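Local coordinates for protein extracellular invertase (PDB 5XH8) that probably hydrolyses sucrose and, with high activity, transfers fructosyl units to sugar acceptors, giving fructooligosaccharides such as 1-kestose, as a family 32 beta-fructofuranosidase, at residues P158-A163 / T167-P172; F477-L480 / S486-V489. All coordinates share one frame; numbering follows the deposited sequence.

Interaction 1: residues P158-A163 / T167-P172; sequences PGPPFA and TAFRDP
F169 is the one residue of 167-172 that meets the loop 158-163, and it does so with the face of its ring, laid against P160. Its side chain leaves the strand toward the loop with CG anti to the backbone N (chi1 -169°), which carries the ring out to the proline. CB of P160 sits 3.9 Å from the centroid of the F169 ring and 12° off the ring normal, a CH-pi contact over the face. Toward the rim of that face, CA of P160 is 3.6 Å from CZ of F169, while CD of P160 reaches CD2 of F169 at 4.2 Å. The peptide before the proline joins in obliquely, with C of G159 3.6 Å from CE2 of F169. G159 is fully extended (phi 174°); a CB there would run into CD of P160, so lacking one fits. P161 only grazes the ring, its CD 4.5 Å from CE1 of F169.

Both P161 and F169 also pack on Y209, in the third strand of the four-stranded sheet, or propeller blade, that strand 166-176 opens. The loop links the preceding blade, which ends at strand 149-150, to this one.

Beyond F169 the strand reads R170-D171-P172, the Arg-Asp-Pro signature of family 32 hydrolases. R170 forms salt bridges with E134 and E248, and D171 OD1 is hydrogen-bonded to a bound glycerol. The loop faces another way: the F162 ring meets Y212 of the second subunit edge-to-face.

Proline suits this contact because its rigid ring offers C-H groups to the phenylalanine face. Dispersion and CH-pi attraction depend far less on exact angles than hydrogen bonds do, so this contact probably rests on shape and on burial of the phenyl ring.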
ATOM      1  N   PRO A 158       1.640  -2.785  -4.701  1.00 23.80           N
ATOM      2  CA  PRO A 158       0.969  -1.673  -3.978  1.00 25.42           C
ATOM      3  C   PRO A 158       0.477  -0.495  -4.799  1.00 25.94           C
ATOM      4  O   PRO A 158      -0.204   0.394  -4.279  1.00 29.84           O
ATOM      5  CB  PRO A 158       2.042  -1.168  -2.985  1.00 26.43           C
ATOM      6  CG  PRO A 158       3.159  -2.139  -3.012  1.00 26.07           C
ATOM      7  CD  PRO A 158       3.055  -2.933  -4.285  1.00 25.53           C
ATOM      8  N   GLY A 159       0.815  -0.448  -6.061  1.00 26.59           N
ATOM      9  CA  GLY A 159       0.268   0.583  -6.910  1.00 25.48           C
ATOM     10  C   GLY A 159       0.936   0.479  -8.244  1.00 25.85           C
ATOM     11  O   GLY A 159       1.768  -0.424  -8.451  1.00 23.66           O
ATOM     12  N   PRO A 160       0.566   1.387  -9.156  1.00 26.05           N
ATOM     13  CA  PRO A 160       1.115   1.371 -10.496  1.00 26.04           C
ATOM     14  C   PRO A 160       2.547   1.900 -10.521  1.00 25.89           C
ATOM     15  O   PRO A 160       3.023   2.390  -9.513  1.00 24.57           O
ATOM     16  CB  PRO A 160       0.170   2.284 -11.270  1.00 25.41           C
ATOM     17  CG  PRO A 160      -0.401   3.199 -10.271  1.00 25.46           C
ATOM     18  CD  PRO A 160      -0.428   2.459  -8.970  1.00 25.75           C
ATOM     19  N   PRO A 161       3.219   1.818 -11.675  1.00 26.63           N
ATOM     20  CA  PRO A 161       4.581   2.351 -11.777  1.00 27.36           C
ATOM     21  C   PRO A 161       4.669   3.810 -11.360  1.00 27.12           C
ATOM     22  O   PRO A 161       3.658   4.548 -11.409  1.00 25.37           O
ATOM     23  CB  PRO A 161       4.936   2.155 -13.260  1.00 28.27           C
ATOM     24  CG  PRO A 161       4.099   0.974 -13.684  1.00 27.52           C
ATOM     25  CD  PRO A 161       2.809   1.127 -12.916  1.00 28.26           C
ATOM     26  N   PHE A 162       5.854   4.179 -10.884  1.00 26.59           N
ATOM     27  CA  PHE A 162       6.099   5.460 -10.229  1.00 28.06           C
ATOM     28  C   PHE A 162       5.474   6.648 -10.965  1.00 28.74           C
ATOM     29  O   PHE A 162       5.751   6.874 -12.142  1.00 30.06           O
ATOM     30  CB  PHE A 162       7.614   5.687 -10.075  1.00 29.14           C
ATOM     31  CG  PHE A 162       7.964   6.993  -9.400  1.00 29.78           C
ATOM     32  CD1 PHE A 162       7.765   7.148  -8.039  1.00 29.03           C
ATOM     33  CD2 PHE A 162       8.451   8.075 -10.139  1.00 30.39           C
ATOM     34  CE1 PHE A 162       8.060   8.342  -7.396  1.00 30.64           C
ATOM     35  CE2 PHE A 162       8.751   9.285  -9.511  1.00 32.48           C
ATOM     36  CZ  PHE A 162       8.556   9.412  -8.132  1.00 32.21           C
ATOM     37  N   ALA A 163       4.625   7.392 -10.262  1.00 28.72           N
ATOM     38  CA  ALA A 163       3.977   8.608 -10.775  1.00 28.73           C
ATOM     39  C   ALA A 163       3.029   8.430 -11.975  1.00 29.48           C
ATOM     40  O   ALA A 163       2.613   9.429 -12.579  1.00 27.49           O
ATOM     41  CB  ALA A 163       5.021   9.692 -11.064  1.00 29.15           C
ATOM     42  N   THR A 167      -6.089   5.646 -15.051  1.00 23.32           N
ATOM     43  CA  THR A 167      -7.548   5.682 -15.090  1.00 23.11           C
ATOM     44  C   THR A 167      -8.167   4.565 -14.244  1.00 23.20           C
ATOM     45  O   THR A 167      -9.296   4.706 -13.750  1.00 23.26           O
ATOM     46  CB  THR A 167      -8.088   5.502 -16.515  1.00 25.06           C
ATOM     47  OG1 THR A 167      -7.420   4.412 -17.164  1.00 24.36           O
ATOM     48  CG2 THR A 167      -7.906   6.794 -17.333  1.00 26.67           C
ATOM     49  N   ALA A 168      -7.412   3.472 -14.135  1.00 22.28           N
ATOM     50  CA  ALA A 168      -7.784   2.227 -13.503  1.00 22.56           C
ATOM     51  C   ALA A 168      -6.535   1.374 -13.443  1.00 23.30           C
ATOM     52  O   ALA A 168      -5.622   1.527 -14.282  1.00 22.45           O
ATOM     53  CB  ALA A 168      -8.837   1.486 -14.322  1.00 22.74           C
ATOM     54  N   PHE A 169      -6.518   0.452 -12.477  1.00 23.17           N
ATOM     55  CA  PHE A 169      -5.389  -0.437 -12.259  1.00 23.29           C
ATOM     56  C   PHE A 169      -5.839  -1.717 -11.538  1.00 21.68           C
ATOM     57  O   PHE A 169      -5.643  -1.873 -10.331  1.00 20.16           O
ATOM     58  CB  PHE A 169      -4.315   0.312 -11.475  1.00 24.06           C
ATOM     59  CG  PHE A 169      -3.003  -0.406 -11.400  1.00 24.24           C
ATOM     60  CD1 PHE A 169      -2.202  -0.521 -12.518  1.00 25.26           C
ATOM     61  CD2 PHE A 169      -2.551  -0.911 -10.209  1.00 25.24           C
ATOM     62  CE1 PHE A 169      -0.992  -1.189 -12.454  1.00 25.41           C
ATOM     63  CE2 PHE A 169      -1.333  -1.567 -10.130  1.00 25.60           C
ATOM     64  CZ  PHE A 169      -0.546  -1.697 -11.259  1.00 24.92           C
ATOM     65  N   ARG A 170      -6.442  -2.640 -12.289  1.00 20.79           N
ATOM     66  CA  ARG A 170      -7.130  -3.767 -11.665  1.00 21.17           C
ATOM     67  C   ARG A 170      -7.243  -4.978 -12.565  1.00 21.71           C
ATOM     68  O   ARG A 170      -6.806  -4.941 -13.725  1.00 20.63           O
ATOM     69  CB  ARG A 170      -8.517  -3.316 -11.194  1.00 20.48           C
ATOM     70  CG  ARG A 170      -9.385  -2.678 -12.259  1.00 20.59           C
ATOM     71  CD  ARG A 170     -10.835  -2.513 -11.767  1.00 20.71           C
ATOM     72  NE  ARG A 170     -11.658  -1.828 -12.766  1.00 21.29           N
ATOM     73  CZ  ARG A 170     -11.777  -0.502 -12.921  1.00 21.29           C
ATOM     74  NH1 ARG A 170     -11.184   0.365 -12.087  1.00 20.84           N
ATOM     75  NH2 ARG A 170     -12.537  -0.027 -13.920  1.00 20.54           N
ATOM     76  N   ASP A 171      -7.832  -6.035 -12.006  1.00 21.30           N
ATOM     77  CA  ASP A 171      -8.192  -7.266 -12.718  1.00 21.02           C
ATOM     78  C   ASP A 171      -6.940  -8.039 -13.173  1.00 20.69           C
ATOM     79  O   ASP A 171      -6.819  -8.407 -14.340  1.00 20.86           O
ATOM     80  CB  ASP A 171      -9.097  -6.996 -13.929  1.00 22.05           C
ATOM     81  CG  ASP A 171     -10.289  -6.116 -13.620  1.00 22.57           C
ATOM     82  OD1 ASP A 171     -10.750  -6.087 -12.463  1.00 21.89           O
ATOM     83  OD2 ASP A 171     -10.761  -5.445 -14.586  1.00 22.10           O
ATOM     84  N   PRO A 172      -6.022  -8.308 -12.248  1.00 21.60           N
ATOM     85  CA  PRO A 172      -4.805  -9.003 -12.650  1.00 21.84           C
ATOM     86  C   PRO A 172      -5.126 -10.373 -13.244  1.00 22.23           C
ATOM     87  O   PRO A 172      -5.962 -11.127 -12.678  1.00 21.27           O
ATOM     88  CB  PRO A 172      -4.019  -9.125 -11.341  1.00 21.54           C
ATOM     89  CG  PRO A 172      -5.069  -9.070 -10.266  1.00 20.95           C
ATOM     90  CD  PRO A 172      -6.053  -8.081 -10.782  1.00 21.57           C
TER

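Interaction 2: residues F477-L480 / S486-V489; sequences FQIL and STTV
F477 and V489 exchange two backbone hydrogen bonds, F477 N to V489 O and V489 N to F477 O, each 2.9 Å long. Two residues on, I479 N reaches T487 O at 2.7 Å with an N-H...O angle of 170°, and T487 N gives its hydrogen back to I479 O at 2.9 Å. T487 O has a second, weaker partner, the CA-H of Q478.

Between these pairs lies the non-hydrogen-bonded pair Q478 and T488, whose backbone groups turn outward: Q478 bonds to the backbone of S576 and T488 to that of D501. This is an antiparallel hairpin in the middle of a six-stranded sheet, within the C-terminal beta-sandwich of family 32 enzymes. On the sandwich interior, beta-branched I479 and V489 pack against each other, and the F477 ring meets F587 edge-to-face.

T487 also points inward, yet its hydroxyl is provided for. With chi1 at -61°, OG1 lies beside its own backbone N; it donates to a water 2.8 Å away, which in turn donates to L480 O, and it has a further hydrogen bond with T505 OG1. Threonine therefore fills this buried place with a branched side chain, its CB 3.9 Å from CG1 of I479, while its polar atom is satisfied.

On the other face, the extended chain of Q478 passes over its neighbours through van der Waals contacts: CG lies 3.7 Å from T488 OG1, and CD is 3.9 Å from CB of S486. A long, flexible side chain ending in an amide suits this partly exposed face; Q478 OE1 bonds to S481 OG just beyond this segment, and S486 OG pairs with N504 OD1.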
ATOM      1  N   PHE A 477     -35.825 -15.804 -38.061  1.00 38.85           N
ATOM      2  CA  PHE A 477     -36.912 -16.464 -37.360  1.00 37.66           C
ATOM      3  C   PHE A 477     -37.585 -15.535 -36.380  1.00 38.56           C
ATOM      4  O   PHE A 477     -36.989 -14.590 -35.879  1.00 39.92           O
ATOM      5  CB  PHE A 477     -36.427 -17.701 -36.619  1.00 37.77           C
ATOM      6  CG  PHE A 477     -35.782 -18.723 -37.499  1.00 40.03           C
ATOM      7  CD1 PHE A 477     -36.541 -19.725 -38.100  1.00 40.20           C
ATOM      8  CD2 PHE A 477     -34.406 -18.695 -37.726  1.00 39.73           C
ATOM      9  CE1 PHE A 477     -35.942 -20.664 -38.919  1.00 39.96           C
ATOM     10  CE2 PHE A 477     -33.805 -19.637 -38.542  1.00 39.37           C
ATOM     11  CZ  PHE A 477     -34.573 -20.619 -39.143  1.00 40.86           C
ATOM     12  N   GLN A 478     -38.852 -15.830 -36.130  1.00 38.65           N
ATOM     13  CA  GLN A 478     -39.621 -15.192 -35.100  1.00 39.15           C
ATOM     14  C   GLN A 478     -39.783 -16.250 -34.014  1.00 36.82           C
ATOM     15  O   GLN A 478     -40.184 -17.371 -34.304  1.00 37.65           O
ATOM     16  CB  GLN A 478     -40.972 -14.743 -35.652  1.00 40.52           C
ATOM     17  CG  GLN A 478     -41.688 -13.777 -34.750  1.00 42.64           C
ATOM     18  CD  GLN A 478     -43.064 -13.392 -35.274  1.00 43.82           C
ATOM     19  OE1 GLN A 478     -44.026 -14.147 -35.156  1.00 46.92           O
ATOM     20  NE2 GLN A 478     -43.160 -12.204 -35.826  1.00 44.63           N
ATOM     21  N   ILE A 479     -39.443 -15.908 -32.776  1.00 33.65           N
ATOM     22  CA  ILE A 479     -39.471 -16.870 -31.667  1.00 32.20           C
ATOM     23  C   ILE A 479     -40.229 -16.299 -30.495  1.00 30.07           C
ATOM     24  O   ILE A 479     -40.515 -15.105 -30.466  1.00 33.26           O
ATOM     25  CB  ILE A 479     -38.044 -17.280 -31.212  1.00 32.20           C
ATOM     26  CG1 ILE A 479     -37.252 -16.060 -30.687  1.00 32.52           C
ATOM     27  CG2 ILE A 479     -37.305 -17.952 -32.361  1.00 31.45           C
ATOM     28  CD1 ILE A 479     -35.907 -16.420 -30.075  1.00 31.91           C
ATOM     29  N   LEU A 480     -40.524 -17.158 -29.522  1.00 30.66           N
ATOM     30  CA  LEU A 480     -41.213 -16.747 -28.304  1.00 34.17           C
ATOM     31  C   LEU A 480     -42.493 -15.927 -28.637  1.00 34.94           C
ATOM     32  O   LEU A 480     -42.718 -14.836 -28.098  1.00 30.99           O
ATOM     33  CB  LEU A 480     -40.248 -15.964 -27.388  1.00 33.51           C
ATOM     34  CG  LEU A 480     -38.998 -16.728 -26.913  1.00 33.28           C
ATOM     35  CD1 LEU A 480     -37.943 -15.776 -26.326  1.00 33.26           C
ATOM     36  CD2 LEU A 480     -39.391 -17.809 -25.921  1.00 32.05           C
ATOM     37  N   SER A 486     -43.701 -11.342 -29.327  1.00 34.17           N
ATOM     38  CA  SER A 486     -42.840 -12.003 -30.293  1.00 33.12           C
ATOM     39  C   SER A 486     -41.432 -11.410 -30.242  1.00 31.72           C
ATOM     40  O   SER A 486     -41.242 -10.237 -29.939  1.00 32.44           O
ATOM     41  CB  SER A 486     -43.387 -11.851 -31.728  1.00 31.02           C
ATOM     42  OG  SER A 486     -43.451 -10.484 -32.081  1.00 31.62           O
ATOM     43  N   THR A 487     -40.461 -12.219 -30.617  1.00 31.32           N
ATOM     44  CA  THR A 487     -39.096 -11.749 -30.779  1.00 32.00           C
ATOM     45  C   THR A 487     -38.600 -12.167 -32.148  1.00 29.81           C
ATOM     46  O   THR A 487     -38.802 -13.316 -32.537  1.00 33.76           O
ATOM     47  CB  THR A 487     -38.201 -12.377 -29.692  1.00 30.75           C
ATOM     48  OG1 THR A 487     -38.686 -11.977 -28.408  1.00 28.66           O
ATOM     49  CG2 THR A 487     -36.766 -11.938 -29.875  1.00 30.36           C
ATOM     50  N   THR A 488     -37.928 -11.266 -32.857  1.00 30.33           N
ATOM     51  CA  THR A 488     -37.442 -11.574 -34.201  1.00 32.21           C
ATOM     52  C   THR A 488     -35.941 -11.436 -34.268  1.00 31.79           C
ATOM     53  O   THR A 488     -35.378 -10.426 -33.842  1.00 35.03           O
ATOM     54  CB  THR A 488     -38.130 -10.693 -35.263  1.00 33.39           C
ATOM     55  OG1 THR A 488     -39.533 -10.762 -35.049  1.00 33.60           O
ATOM     56  CG2 THR A 488     -37.864 -11.212 -36.642  1.00 34.06           C
ATOM     57  N   VAL A 489     -35.305 -12.487 -34.778  1.00 32.47           N
ATOM     58  CA  VAL A 489     -33.864 -12.561 -34.932  1.00 33.74           C
ATOM     59  C   VAL A 489     -33.621 -12.732 -36.419  1.00 34.27           C
ATOM     60  O   VAL A 489     -34.082 -13.724 -36.995  1.00 33.76           O
ATOM     61  CB  VAL A 489     -33.271 -13.793 -34.190  1.00 33.52           C
ATOM     62  CG1 VAL A 489     -31.778 -13.912 -34.456  1.00 35.79           C
ATOM     63  CG2 VAL A 489     -33.554 -13.711 -32.702  1.00 35.19           C
TER
HETATM   64  O   HOH W   1     -41.110 -12.680 -27.305  1.00 30.09           O

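Overall arrangement
Interactions 1 and 2 belong to the two domains of the family 32 architecture, the propeller and the beta-sandwich. Their centres are 45 Å apart and their nearest atoms about 30 Å, on opposite sides of the chain's centre, so neither touches the other. The strand of interaction 1 reaches the presumed catalytic pocket through D171, which binds a glycerol probably from the crystallisation liquor; the F169 side chain stands about 11 Å from a bound glycerol, and the loop reaches the second subunit. Interaction 2 meets no other protein chain; it helps build a sandwich sheet, and the L480 side chain lies about 7 Å from a bound glycerol.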